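PDB 6ORH: glycoside hydrolase from Streptococcus pneumoniae serotype 4, which probably removes alpha-L-fucose from host glycans, acting as one of two complementary alpha-fucosidases with which this bacterium degrades host carbohydrate antigens. Local coordinates for residues S208-G213 with I250-E255; L223-N228 with R288-L293. The protein carries 2 engineered substitutions. One frame throughout, in Å; residues are numbered along the deposited sequence.

Interaction 1 (S208-G213 with I250-E255); sequences SIRWIG and IFSIGE. With GAL (beta-D-galactopyranose), chain C.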
loop_
_atom_site.group_PDB
_atom_site.type_symbol
_atom_site.label_atom_id
_atom_site.label_comp_id
_atom_site.label_asym_id
_atom_site.label_seq_id
_atom_site.Cartn_x
_atom_site.Cartn_y
_atom_site.Cartn_z
ATOM N N SER A 208 0.635 24.262 -9.114
ATOM C CA SER A 208 1.826 23.659 -8.539
ATOM C C SER A 208 1.501 22.574 -7.523
ATOM O O SER A 208 2.379 21.750 -7.225
ATOM C CB SER A 208 2.726 24.731 -7.954
ATOM O OG SER A 208 1.945 25.672 -7.201
ATOM N N ILE A 209 0.281 22.589 -6.952
ATOM C CA ILE A 209 -0.176 21.563 -6.019
ATOM C C ILE A 209 -1.461 20.923 -6.550
ATOM O O ILE A 209 -2.347 21.641 -6.984
ATOM C CB ILE A 209 -0.395 22.144 -4.612
ATOM C CG1 ILE A 209 0.848 22.912 -4.126
ATOM C CG2 ILE A 209 -0.783 21.020 -3.627
ATOM C CD1 ILE A 209 0.734 23.464 -2.715
ATOM N N ARG A 210 -1.563 19.583 -6.487
ATOM C CA ARG A 210 -2.801 18.875 -6.790
ATOM C C ARG A 210 -3.268 18.134 -5.536
ATOM O O ARG A 210 -2.502 17.912 -4.591
ATOM C CB ARG A 210 -2.571 17.842 -7.916
ATOM C CG ARG A 210 -1.718 16.633 -7.504
ATOM C CD ARG A 210 -1.659 15.659 -8.680
ATOM N NE ARG A 210 -0.977 14.422 -8.267
ATOM C CZ ARG A 210 0.341 14.286 -8.225
ATOM N NH1 ARG A 210 1.125 15.301 -8.579
ATOM N NH2 ARG A 210 0.855 13.122 -7.802
ATOM N N TRP A 211 -4.537 17.721 -5.560
ATOM C CA TRP A 211 -5.027 16.822 -4.541
ATOM C C TRP A 211 -4.451 15.422 -4.751
ATOM O O TRP A 211 -4.294 15.013 -5.896
ATOM C CB TRP A 211 -6.548 16.828 -4.663
ATOM C CG TRP A 211 -7.166 16.084 -3.523
ATOM C CD1 TRP A 211 -6.754 16.031 -2.223
ATOM C CD2 TRP A 211 -8.333 15.260 -3.620
ATOM N NE1 TRP A 211 -7.588 15.223 -1.494
ATOM C CE2 TRP A 211 -8.566 14.740 -2.324
ATOM C CE3 TRP A 211 -9.201 14.927 -4.662
ATOM C CZ2 TRP A 211 -9.657 13.911 -2.042
ATOM C CZ3 TRP A 211 -10.286 14.108 -4.380
ATOM C CH2 TRP A 211 -10.489 13.596 -3.097
ATOM N N ILE A 212 -4.131 14.705 -3.655
ATOM C CA ILE A 212 -3.629 13.335 -3.752
ATOM C C ILE A 212 -4.753 12.347 -4.093
ATOM O O ILE A 212 -4.471 11.191 -4.432
ATOM C CB ILE A 212 -2.881 12.908 -2.474
ATOM C CG1 ILE A 212 -2.010 11.660 -2.681
ATOM C CG2 ILE A 212 -3.860 12.688 -1.320
ATOM C CD1 ILE A 212 -0.805 11.889 -3.616
ATOM N N GLY A 213 -6.020 12.772 -4.004
ATOM C CA GLY A 213 -7.156 11.969 -4.453
ATOM C C GLY A 213 -7.885 11.252 -3.316
ATOM O O GLY A 213 -8.856 10.514 -3.557
ATOM N N ILE A 250 4.244 18.717 -16.175
ATOM C CA ILE A 250 4.520 19.742 -15.178
ATOM C C ILE A 250 4.856 19.048 -13.862
ATOM O O ILE A 250 4.346 17.965 -13.586
ATOM C CB ILE A 250 3.343 20.728 -14.963
ATOM C CG1 ILE A 250 2.138 20.013 -14.342
ATOM C CG2 ILE A 250 2.965 21.399 -16.293
ATOM C CD1 ILE A 250 1.023 20.935 -13.776
ATOM N N PHE A 251 5.754 19.685 -13.082
ATOM C CA PHE A 251 6.005 19.203 -11.720
ATOM C C PHE A 251 4.810 19.587 -10.850
ATOM O O PHE A 251 4.341 20.734 -10.890
ATOM C CB PHE A 251 7.314 19.784 -11.181
ATOM C CG PHE A 251 7.824 19.048 -9.956
ATOM C CD1 PHE A 251 7.232 19.252 -8.712
ATOM C CD2 PHE A 251 8.809 18.081 -10.062
ATOM C CE1 PHE A 251 7.671 18.542 -7.586
ATOM C CE2 PHE A 251 9.251 17.385 -8.936
ATOM C CZ PHE A 251 8.690 17.614 -7.694
ATOM N N SER A 252 4.327 18.605 -10.067
ATOM C CA SER A 252 3.073 18.792 -9.341
ATOM C C SER A 252 3.201 18.035 -8.018
ATOM O O SER A 252 3.482 16.838 -8.056
ATOM C CB SER A 252 1.938 18.194 -10.194
ATOM O OG SER A 252 0.722 18.125 -9.421
ATOM N N ILE A 253 3.022 18.741 -6.887
ATOM C CA ILE A 253 3.011 18.042 -5.592
ATOM C C ILE A 253 1.605 17.502 -5.313
ATOM O O ILE A 253 0.662 18.310 -5.262
ATOM C CB ILE A 253 3.419 19.031 -4.497
ATOM C CG1 ILE A 253 4.869 19.493 -4.693
ATOM C CG2 ILE A 253 3.192 18.448 -3.101
ATOM C CD1 ILE A 253 5.258 20.630 -3.779
ATOM N N GLY A 254 1.498 16.186 -5.071
ATOM C CA GLY A 254 0.221 15.602 -4.618
ATOM C C GLY A 254 0.107 15.751 -3.096
ATOM O O GLY A 254 0.555 14.887 -2.336
ATOM N N GLU A 255 -0.468 16.872 -2.664
ATOM C CA GLU A 255 -0.536 17.201 -1.237
ATOM C C GLU A 255 -1.497 16.241 -0.531
ATOM O O GLU A 255 -2.622 16.044 -0.976
ATOM C CB GLU A 255 -1.062 18.636 -1.139
ATOM C CG GLU A 255 -0.972 19.230 0.251
ATOM C CD GLU A 255 -1.477 20.661 0.217
ATOM O OE1 GLU A 255 -2.679 20.820 -0.024
ATOM O OE2 GLU A 255 -0.674 21.593 0.438
HETATM C C1 GAL C . -12.533 17.079 -2.539
HETATM C C2 GAL C . -12.567 17.782 -3.914
HETATM C C3 GAL C . -11.147 18.088 -4.412
HETATM C C4 GAL C . -10.260 18.681 -3.311
HETATM C C5 GAL C . -10.357 17.766 -2.083
HETATM C C6 GAL C . -9.514 18.220 -0.915
HETATM O O2 GAL C . -13.202 16.916 -4.868
HETATM O O3 GAL C . -11.205 18.959 -5.577
HETATM O O4 GAL C . -10.689 20.025 -2.949
HETATM O O5 GAL C . -11.729 17.817 -1.620
HETATM O O6 GAL C . -9.501 17.172 0.092
#

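Interaction 2 (L223-N228 with R288-L293); sequences LWQKVN and RGTPLL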
loop_
_atom_site.group_PDB
_atom_site.type_symbol
_atom_site.label_atom_id
_atom_site.label_comp_id
_atom_site.label_asym_id
_atom_site.label_seq_id
_atom_site.Cartn_x
_atom_site.Cartn_y
_atom_site.Cartn_z
ATOM N N LEU A 223 4.603 7.187 -6.546
ATOM C CA LEU A 223 4.161 8.580 -6.554
ATOM C C LEU A 223 5.104 9.386 -7.433
ATOM O O LEU A 223 6.210 9.752 -7.004
ATOM C CB LEU A 223 4.065 9.190 -5.141
ATOM C CG LEU A 223 3.707 10.696 -5.153
ATOM C CD1 LEU A 223 2.318 10.945 -5.755
ATOM C CD2 LEU A 223 3.837 11.351 -3.766
ATOM N N TRP A 224 4.652 9.662 -8.667
ATOM C CA TRP A 224 5.308 10.633 -9.534
ATOM C C TRP A 224 4.766 12.021 -9.204
ATOM O O TRP A 224 3.537 12.237 -9.226
ATOM C CB TRP A 224 5.033 10.271 -11.007
ATOM C CG TRP A 224 5.577 8.923 -11.366
ATOM C CD1 TRP A 224 4.930 7.715 -11.468
ATOM C CD2 TRP A 224 6.957 8.672 -11.687
ATOM N NE1 TRP A 224 5.817 6.718 -11.826
ATOM C CE2 TRP A 224 7.061 7.294 -11.972
ATOM C CE3 TRP A 224 8.100 9.499 -11.721
ATOM C CZ2 TRP A 224 8.289 6.699 -12.276
ATOM C CZ3 TRP A 224 9.309 8.920 -12.078
ATOM C CH2 TRP A 224 9.380 7.547 -12.359
ATOM N N GLN A 225 5.664 12.941 -8.834
ATOM C CA GLN A 225 5.244 14.306 -8.515
ATOM C C GLN A 225 5.197 15.122 -9.805
ATOM O O GLN A 225 5.926 16.102 -9.970
ATOM C CB GLN A 225 6.202 14.922 -7.478
ATOM C CG GLN A 225 6.125 14.228 -6.127
ATOM C CD GLN A 225 4.897 14.590 -5.323
ATOM O OE1 GLN A 225 3.757 14.563 -5.795
ATOM N NE2 GLN A 225 5.108 14.942 -4.055
ATOM N N LYS A 226 4.339 14.680 -10.723
ATOM C CA LYS A 226 4.208 15.304 -12.045
ATOM C C LYS A 226 2.913 14.773 -12.662
ATOM O O LYS A 226 2.533 13.623 -12.401
ATOM C CB LYS A 226 5.431 15.014 -12.951
ATOM C CG LYS A 226 5.831 13.552 -13.127
ATOM C CD LYS A 226 7.002 13.425 -14.127
ATOM C CE LYS A 226 7.480 11.994 -14.304
ATOM N NZ LYS A 226 8.571 11.901 -15.332
ATOM N N VAL A 227 2.281 15.605 -13.505
ATOM C CA VAL A 227 1.037 15.255 -14.194
ATOM C C VAL A 227 0.998 16.032 -15.501
ATOM O O VAL A 227 1.774 16.940 -15.698
ATOM C CB VAL A 227 -0.197 15.646 -13.352
ATOM C CG1 VAL A 227 -0.388 14.760 -12.113
ATOM C CG2 VAL A 227 -0.239 17.127 -13.006
ATOM N N ASN A 228 0.045 15.666 -16.372
ATOM C CA ASN A 228 -0.338 16.457 -17.520
ATOM C C ASN A 228 -1.610 17.217 -17.143
ATOM O O ASN A 228 -2.587 16.583 -16.748
ATOM C CB ASN A 228 -0.568 15.501 -18.690
ATOM C CG ASN A 228 -0.871 16.259 -19.963
ATOM O OD1 ASN A 228 -1.496 17.318 -19.921
ATOM N ND2 ASN A 228 -0.420 15.725 -21.098
ATOM N N ARG A 288 6.481 8.923 1.553
ATOM C CA ARG A 288 6.402 8.611 0.121
ATOM C C ARG A 288 6.745 9.841 -0.714
ATOM O O ARG A 288 6.544 9.857 -1.945
ATOM C CB ARG A 288 5.051 7.995 -0.242
ATOM C CG ARG A 288 4.955 6.556 0.256
ATOM C CD ARG A 288 3.612 5.942 -0.070
ATOM N NE ARG A 288 3.688 4.531 0.285
ATOM C CZ ARG A 288 2.813 3.606 -0.080
ATOM N NH1 ARG A 288 1.727 3.907 -0.793
ATOM N NH2 ARG A 288 3.062 2.343 0.237
ATOM N N GLY A 289 7.305 10.861 -0.069
ATOM C CA GLY A 289 7.865 11.973 -0.829
ATOM C C GLY A 289 6.870 13.120 -1.040
ATOM O O GLY A 289 7.095 13.959 -1.910
ATOM N N THR A 290 5.849 13.214 -0.188
ATOM C CA THR A 290 4.936 14.348 -0.359
ATOM C C THR A 290 4.566 14.936 1.005
ATOM O O THR A 290 4.565 14.223 2.000
ATOM C CB THR A 290 3.711 13.910 -1.178
ATOM O OG1 THR A 290 3.152 15.068 -1.813
ATOM C CG2 THR A 290 2.648 13.227 -0.350
ATOM N N PRO A 291 4.174 16.228 1.081
ATOM C CA PRO A 291 3.818 16.816 2.364
ATOM C C PRO A 291 2.510 16.298 2.937
ATOM O O PRO A 291 1.570 15.935 2.220
ATOM C CB PRO A 291 3.703 18.327 2.082
ATOM C CG PRO A 291 4.470 18.527 0.788
ATOM C CD PRO A 291 4.229 17.244 0.016
ATOM N N LEU A 292 2.491 16.287 4.287
ATOM C CA LEU A 292 1.296 15.994 5.052
ATOM C C LEU A 292 0.688 17.315 5.494
ATOM O O LEU A 292 1.439 18.126 6.050
ATOM C CB LEU A 292 1.710 15.138 6.259
ATOM C CG LEU A 292 0.589 14.913 7.279
ATOM C CD1 LEU A 292 -0.557 14.152 6.630
ATOM C CD2 LEU A 292 1.117 14.151 8.501
ATOM N N LEU A 293 -0.595 17.522 5.121
ATOM C CA LEU A 293 -1.366 18.686 5.553
ATOM C C LEU A 293 -2.441 18.195 6.518
ATOM O O LEU A 293 -3.462 17.641 6.106
ATOM C CB LEU A 293 -1.942 19.385 4.308
ATOM C CG LEU A 293 -2.955 20.510 4.581
ATOM C CD1 LEU A 293 -2.343 21.633 5.420
ATOM C CD2 LEU A 293 -3.496 21.058 3.260
HETATM O O HOH W 1 7.409 10.883 -4.611
#

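Interaction 1 (S208-G213 with I250-E255)
Arg210 and Ser252 meet where two parallel strands of the TIM-barrel-type domain, 209-211 and 253-255, run side by side. The backbones are joined by bonds from Ile253 N to Ser208 O, Arg210 N to Ile253 O and Glu255 N to Arg210 O. A weak bond from Ile212 N to Glu255 O continues the series past the strand.

Arg210 sets its CG between its backbone N and carbonyl carbon (chi1 70°). Its chain then runs extended beside Ser252 OG, which lies 3.4 Å from Arg210 CG. Arg210 NH1 donates to Ser252 OG at 3.0 Å, almost in the guanidinium plane. A weaker, more bent bond joins Arg210 NH1 to Ser252 O. Gly254 CA sits over the centre of one face of the Arg210 guanidinium, 3.8 Å above the plane. No side chain intervenes at Gly254, so the flat group lies close to the backbone. NE and NH2 bond to Leu241 O and Trp224 O.

Ile209, on the sheet face opposite Arg210, sets CG2 3.5 Å from Glu255 CB. The Glu255 carboxylate reaches on to Tyr18 OH and Trp169 NE1.

The Trp211 side chain leaves the backbone pointing away from 253-255. CG lies anti to the backbone N (chi1 -172°), which places the indole against the sugar. One ring face carries the bound galactose, with GAL C5 3.5 Å above the plane of the Trp211 ring. Gly213 N lies on the opposite face, toward the rim. NE1 makes a weak bond to Asp257, and Glu406 of the second subunit also packs on Trp211.

The chemistry changes along the strand. Bonds from NH1, NE and NH2 to neutral oxygens probably fix the rotation of the buried guanidinium against the Gly254 backbone. One residue on, the indole is a sugar platform, with geometry consistent with CH-pi contacts.

Interaction 2 (L223-N228 with R288-L293)
Gln225 reaches across to Thr290 with its side-chain amide. Gln225 NE2 donates to Thr290 OG1 at 3.0 Å, close to the amide plane. A weak bond from Gln225 NE2 to Gly289 O, 3.1 Å long, is less straight. The Gln225 chain bends at chi2 (-76°), which carries the amide over to Gly289 and Thr290. OE1 accepts from Gly254 N. Thr290 OG1 also bonds to Gly254 O, so both polar groups are tied to one glycine.

Beside this, Leu223 supplies the packing. Leu223 CD2 lies 3.6 Å from both Arg288 O and Thr290 CB, and the Leu223 and Thr290 side chains cross at about a right angle.

The contact is looser at the carbonyl oxygens of Leu223 and Arg288 and at the Arg288 side chain. Here a water lies within hydrogen-bonding distance of both carbonyls, 2.9 Å from Leu223 O and 3.0 Å from Arg288 O. The partly exposed Arg288 side chain leads away from Leu223 and bonds to Ala219 O.

The contact joins two loops, each leading into a short strand, 226-227 and 292-295. Both strands pair with 250-259, the first antiparallel and the second parallel. Leu19 of helix 13-21 packs against Gln225 and Pro291.

How the interactions relate
Both interactions are buried in the fucosidase domain, with centres about 6 Å apart, and strand 250-259 is common ground. Interaction 1 is regular sheet pairing and buries much more surface. Interaction 2 joins loops beside the same sheet through side-chain bonds, with a water alongside. Gly254 connects them: this residue of interaction 1 has its backbone N and O satisfied by the two polar side chains of interaction 2. Arg210 NH2 also packs on Leu223 CD1. Interaction 1 extends at Trp211 to the bound glycan, whereas interaction 2 has its partly exposed side at Arg288, and its Thr290 side chain is about 13 Å from the galactose, nearest atoms.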